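Local coordinates for protein SG7.AF (Anopheles freeborni, PDB 6XL7) that inhibits, as a mosquito salivary protein, the alternative pathway of host complement, acting on the activated C3-convertase C3bBb while leaving the classical pathway unaffected, at residues Q6-L9 and K10-R14; T42-V45 and L46-D50. All coordinates share one frame; numbering follows the deposited sequence.

Contact 1: Q6-L9 and K10-R14. With SO4 (sulfate ion), chain B.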
loop_
_atom_site.group_PDB
_atom_site.type_symbol
_atom_site.label_atom_id
_atom_site.label_comp_id
_atom_site.label_asym_id
_atom_site.label_seq_id
_atom_site.Cartn_x
_atom_site.Cartn_y
_atom_site.Cartn_z
ATOM N N GLN A 6 1.245 -12.898 9.596
ATOM C CA GLN A 6 1.547 -11.984 10.696
ATOM C C GLN A 6 2.746 -11.098 10.375
ATOM O O GLN A 6 2.711 -9.891 10.645
ATOM C CB GLN A 6 1.761 -12.746 11.997
ATOM C CG GLN A 6 1.894 -11.791 13.194
ATOM C CD GLN A 6 2.174 -12.495 14.495
ATOM O OE1 GLN A 6 2.975 -12.027 15.307
ATOM N NE2 GLN A 6 1.497 -13.607 14.723
ATOM N N GLU A 7 3.812 -11.671 9.804
ATOM C CA GLU A 7 4.984 -10.864 9.473
ATOM C C GLU A 7 4.645 -9.831 8.404
ATOM O O GLU A 7 5.094 -8.678 8.463
ATOM C CB GLU A 7 6.143 -11.757 9.023
ATOM C CG GLU A 7 7.408 -10.932 8.743
ATOM C CD GLU A 7 8.619 -11.756 8.367
ATOM O OE1 GLU A 7 8.495 -12.989 8.210
ATOM O OE2 GLU A 7 9.706 -11.150 8.226
ATOM N N LEU A 8 3.829 -10.217 7.427
ATOM C CA LEU A 8 3.398 -9.271 6.415
ATOM C C LEU A 8 2.547 -8.161 7.027
ATOM O O LEU A 8 2.699 -6.983 6.678
ATOM C CB LEU A 8 2.642 -10.028 5.330
ATOM C CG LEU A 8 2.152 -9.200 4.152
ATOM C CD1 LEU A 8 3.326 -8.714 3.308
ATOM C CD2 LEU A 8 1.210 -10.046 3.320
ATOM N N LEU A 9 1.638 -8.510 7.938
ATOM C CA LEU A 9 0.803 -7.481 8.555
ATOM C C LEU A 9 1.608 -6.577 9.482
ATOM O O LEU A 9 1.281 -5.390 9.620
ATOM C CB LEU A 9 -0.398 -8.114 9.259
ATOM C CG LEU A 9 -1.348 -8.744 8.231
ATOM C CD1 LEU A 9 -2.446 -9.517 8.909
ATOM C CD2 LEU A 9 -1.943 -7.678 7.314
ATOM N N LYS A 10 2.666 -7.101 10.101
ATOM C CA LYS A 10 3.591 -6.245 10.835
ATOM C C LYS A 10 4.150 -5.161 9.922
ATOM O O LYS A 10 4.233 -3.986 10.308
ATOM C CB LYS A 10 4.714 -7.104 11.408
ATOM C CG LYS A 10 5.871 -6.321 12.013
ATOM C CD LYS A 10 6.897 -7.290 12.566
ATOM C CE LYS A 10 8.141 -6.580 13.058
ATOM N NZ LYS A 10 9.212 -7.553 13.401
ATOM N N THR A 11 4.486 -5.534 8.692
ATOM C CA THR A 11 4.965 -4.564 7.714
ATOM C C THR A 11 3.868 -3.577 7.324
ATOM O O THR A 11 4.130 -2.377 7.179
ATOM C CB THR A 11 5.541 -5.313 6.509
ATOM O OG1 THR A 11 6.843 -5.804 6.854
ATOM C CG2 THR A 11 5.669 -4.414 5.295
ATOM N N PHE A 12 2.624 -4.046 7.159
ATOM C CA PHE A 12 1.544 -3.122 6.825
ATOM C C PHE A 12 1.292 -2.119 7.941
ATOM O O PHE A 12 0.926 -0.968 7.666
ATOM C CB PHE A 12 0.253 -3.870 6.452
ATOM C CG PHE A 12 0.209 -4.320 5.020
ATOM C CD1 PHE A 12 -0.189 -3.445 4.025
ATOM C CD2 PHE A 12 0.592 -5.601 4.664
ATOM C CE1 PHE A 12 -0.201 -3.843 2.699
ATOM C CE2 PHE A 12 0.570 -6.011 3.335
ATOM C CZ PHE A 12 0.185 -5.124 2.352
ATOM N N ARG A 13 1.484 -2.526 9.201
ATOM C CA ARG A 13 1.359 -1.589 10.314
ATOM C C ARG A 13 2.297 -0.400 10.144
ATOM O O ARG A 13 1.991 0.704 10.608
ATOM C CB ARG A 13 1.617 -2.318 11.637
ATOM C CG ARG A 13 1.673 -1.408 12.850
ATOM C CD ARG A 13 1.665 -2.194 14.153
ATOM N NE ARG A 13 2.654 -3.268 14.200
ATOM C CZ ARG A 13 3.948 -3.083 14.443
ATOM N NH1 ARG A 13 4.418 -1.848 14.624
ATOM N NH2 ARG A 13 4.771 -4.123 14.491
ATOM N N ARG A 14 3.424 -0.595 9.459
ATOM C CA ARG A 14 4.375 0.484 9.234
ATOM C C ARG A 14 3.942 1.440 8.125
ATOM O O ARG A 14 4.563 2.499 7.972
ATOM C CB ARG A 14 5.776 -0.096 8.988
ATOM C CG ARG A 14 6.409 -0.703 10.246
ATOM C CD ARG A 14 7.342 -1.879 9.941
ATOM N NE ARG A 14 8.033 -2.368 11.133
ATOM C CZ ARG A 14 8.855 -3.413 11.147
ATOM N NH1 ARG A 14 9.446 -3.779 12.278
ATOM N NH2 ARG A 14 9.086 -4.096 10.034
HETATM S S SO4 B . 8.113 -2.544 15.309
HETATM O O1 SO4 B . 8.154 -2.196 16.727
HETATM O O2 SO4 B . 9.473 -2.580 14.781
HETATM O O3 SO4 B . 7.343 -1.544 14.578
HETATM O O4 SO4 B . 7.496 -3.862 15.157
HETATM O O HOH W 1 7.441 -7.279 8.838
#

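Contact 2: T42-V45 and L46-D50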
loop_
_atom_site.group_PDB
_atom_site.type_symbol
_atom_site.label_atom_id
_atom_site.label_comp_id
_atom_site.label_asym_id
_atom_site.label_seq_id
_atom_site.Cartn_x
_atom_site.Cartn_y
_atom_site.Cartn_z
ATOM N N THR A 42 -1.525 -11.060 1.428
ATOM C CA THR A 42 -1.845 -11.990 2.500
ATOM C C THR A 42 -2.221 -13.349 1.934
ATOM O O THR A 42 -1.745 -14.385 2.409
ATOM C CB THR A 42 -2.977 -11.428 3.351
ATOM O OG1 THR A 42 -2.530 -10.234 3.997
ATOM C CG2 THR A 42 -3.394 -12.432 4.401
ATOM N N LYS A 43 -3.080 -13.361 0.908
ATOM C CA LYS A 43 -3.473 -14.618 0.278
ATOM C C LYS A 43 -2.260 -15.362 -0.262
ATOM O O LYS A 43 -2.184 -16.594 -0.168
ATOM C CB LYS A 43 -4.436 -14.356 -0.877
ATOM C CG LYS A 43 -5.785 -13.782 -0.539
ATOM C CD LYS A 43 -6.620 -13.784 -1.820
ATOM C CE LYS A 43 -7.897 -12.997 -1.691
ATOM N NZ LYS A 43 -8.750 -13.154 -2.904
ATOM N N LYS A 44 -1.303 -14.633 -0.832
ATOM C CA LYS A 44 -0.117 -15.265 -1.398
ATOM C C LYS A 44 0.707 -15.955 -0.317
ATOM O O LYS A 44 1.066 -17.136 -0.447
ATOM C CB LYS A 44 0.709 -14.202 -2.116
ATOM C CG LYS A 44 1.957 -14.700 -2.827
ATOM C CD LYS A 44 2.566 -13.540 -3.621
ATOM C CE LYS A 44 3.869 -13.907 -4.325
ATOM N NZ LYS A 44 3.669 -14.841 -5.464
ATOM N N VAL A 45 1.021 -15.237 0.762
ATOM C CA VAL A 45 1.930 -15.790 1.762
ATOM C C VAL A 45 1.267 -16.843 2.623
ATOM O O VAL A 45 1.968 -17.660 3.230
ATOM C CB VAL A 45 2.602 -14.711 2.631
ATOM C CG1 VAL A 45 3.249 -13.644 1.761
ATOM C CG2 VAL A 45 1.613 -14.109 3.652
ATOM N N LEU A 46 -0.061 -16.849 2.692
ATOM C CA LEU A 46 -0.743 -17.910 3.415
ATOM C C LEU A 46 -0.318 -19.284 2.908
ATOM O O LEU A 46 -0.215 -20.225 3.701
ATOM C CB LEU A 46 -2.253 -17.716 3.270
ATOM C CG LEU A 46 -3.190 -18.525 4.150
ATOM C CD1 LEU A 46 -2.772 -18.440 5.610
ATOM C CD2 LEU A 46 -4.595 -17.991 3.946
ATOM N N ASN A 47 -0.029 -19.401 1.601
ATOM C CA ASN A 47 0.321 -20.674 0.966
ATOM C C ASN A 47 1.694 -21.199 1.355
ATOM O O ASN A 47 1.965 -22.385 1.145
ATOM C CB ASN A 47 0.331 -20.534 -0.564
ATOM C CG ASN A 47 -1.032 -20.211 -1.151
ATOM O OD1 ASN A 47 -1.879 -21.094 -1.301
ATOM N ND2 ASN A 47 -1.243 -18.949 -1.507
ATOM N N TYR A 48 2.567 -20.354 1.876
ATOM C CA TYR A 48 3.955 -20.747 2.064
ATOM C C TYR A 48 4.056 -21.820 3.137
ATOM O O TYR A 48 3.319 -21.794 4.128
ATOM C CB TYR A 48 4.750 -19.533 2.514
ATOM C CG TYR A 48 4.902 -18.447 1.474
ATOM C CD1 TYR A 48 4.556 -18.665 0.139
ATOM C CD2 TYR A 48 5.408 -17.209 1.831
ATOM C CE1 TYR A 48 4.707 -17.657 -0.811
ATOM C CE2 TYR A 48 5.572 -16.214 0.894
ATOM C CZ TYR A 48 5.214 -16.439 -0.415
ATOM O OH TYR A 48 5.397 -15.420 -1.333
ATOM N N TRP A 49 4.988 -22.758 2.959
ATOM C CA TRP A 49 5.220 -23.736 4.009
ATOM C C TRP A 49 5.783 -23.058 5.247
ATOM O O TRP A 49 6.285 -21.929 5.210
ATOM C CB TRP A 49 6.199 -24.835 3.577
ATOM C CG TRP A 49 5.636 -26.220 3.665
ATOM C CD1 TRP A 49 5.902 -27.183 4.601
ATOM C CD2 TRP A 49 4.705 -26.789 2.756
ATOM N NE1 TRP A 49 5.185 -28.320 4.315
ATOM C CE2 TRP A 49 4.436 -28.101 3.185
ATOM C CE3 TRP A 49 4.062 -26.302 1.611
ATOM C CZ2 TRP A 49 3.552 -28.938 2.504
ATOM C CZ3 TRP A 49 3.205 -27.118 0.942
ATOM C CH2 TRP A 49 2.941 -28.417 1.387
ATOM N N ASP A 50 5.740 -23.809 6.347
ATOM C CA ASP A 50 5.950 -23.241 7.670
ATOM C C ASP A 50 7.278 -22.487 7.787
ATOM O O ASP A 50 7.366 -21.508 8.534
ATOM C CB ASP A 50 5.880 -24.360 8.726
ATOM C CG ASP A 50 4.724 -25.370 8.494
ATOM O OD1 ASP A 50 4.087 -25.399 7.407
ATOM O OD2 ASP A 50 4.423 -26.136 9.441
#

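Contact 1: Q6-L9 and K10-R14
Leu8 and Leu9 meet Phe12 one turn on, in the amphipathic helix 2-13, where successive i to i+4 backbone bonds run from Lys10 N to Gln6 O (2.8 Å) through to Arg13 N and Leu9 O (2.9 Å). The buried face is largely apolar. Leu8 and Phe12 lie side by side and point the same way; CG of Leu8 sits at the ring edge, in its plane, 3.7 Å from Phe12 CE2. Leu9 comes to the same ring obliquely, its CD2 4.2 Å from Phe12 CD2. Leucine and phenylalanine suit this side because helices 23-46 and 56-77 cover it, Leu37 and Met62 both touching Phe12, while Thr11 packs on Leu59 and Val63.

The other side carries charge. Lys10 has CG anti to its own N (chi1 171°) and stays extended, which brings CE to 3.5 Å from sulfate O4. The sulfate, probably from the crystallisation liquor, is also approached by Arg14 in the conformer given, one of two. Arg13 holds it more firmly, presenting its guanidinium edge-on: Arg13 NH1 donates to sulfate O3 at 2.9 Å, and Arg13 NH2 reaches O4 at 2.8 Å in a nearly straight bond of 174°.

Contact 2: T42-V45 and L46-D50
This is a local contact at the C-terminal end of helix 23-46, where side chains of the loop 46-50, which leads on to strand 53-54, reach back over the last turn, residues 42-45. The regular i to i+4 pattern makes its last appearance within these segments in the bond from Leu46 N to Thr42 O (3.0 Å), and the spacing then shortens to i+3. Asn47 N donates to Lys44 O at 3.2 Å and Tyr48 N to Val45 O at 3.1 Å, the 3-10 spacing often met at helix ends.

Asparagine suits this position because its short amide can turn back on the helix end. With CG beside its own backbone N (chi1 -64°), ND2 donates to Lys44 O at 3.1 Å (161°), and the acceptor lies close to the amide plane. Lys44 O therefore takes two bonds from one residue, both from the same face of its carbonyl, so the side chain and backbone N of Asn47 are gripped by one oxygen.

Tyr48 supplies the apolar part. Its ring lies over the backbone of Val45 in a CH-pi contact, CA standing 3.8 Å from the ring centroid and only 12° off the normal. Val45 CG1 adds van der Waals contact with Tyr48 CE2 at 3.6 Å. A broad, flat ring can cover a backbone CA and a branched side chain together, while its hydroxyl projects to the methylenes of Lys44, Tyr48 OH lying 3.7 Å from Lys44 CE.

Around the turn, Val45 packs on His4 and Val5 of helix 2-13, and both Val45 and Tyr48 touch Leu114, just before strand 115-116. Backbone hydrogen bonds link Val45, Leu46 and Tyr48 to Ala1, so the chain's first residue docks where helix 23-46 gives way to the loop.

Overall arrangement
Contact 1 comes first along the chain, in helix 2-13, and contact 2 follows at the end of the next helix, 23-46; their centres are about 14 Å apart on the same side of the chain's centre. They touch directly: Leu8 CD2 packs 3.5 Å from Thr42 N and 4.1 Å from Val45 CG2. Contact 1 lies within the first helix, whose Leu8, Thr11 and Phe12 face helices 23-46 and 56-77, whereas contact 2, nearer the surface, marks the exit toward the small antiparallel sheet of strands 53-54 and 115-116. Through Leu8 the first helix is thus fastened to the end of helix 23-46, packing the N-terminal part of the chain onto the helical body.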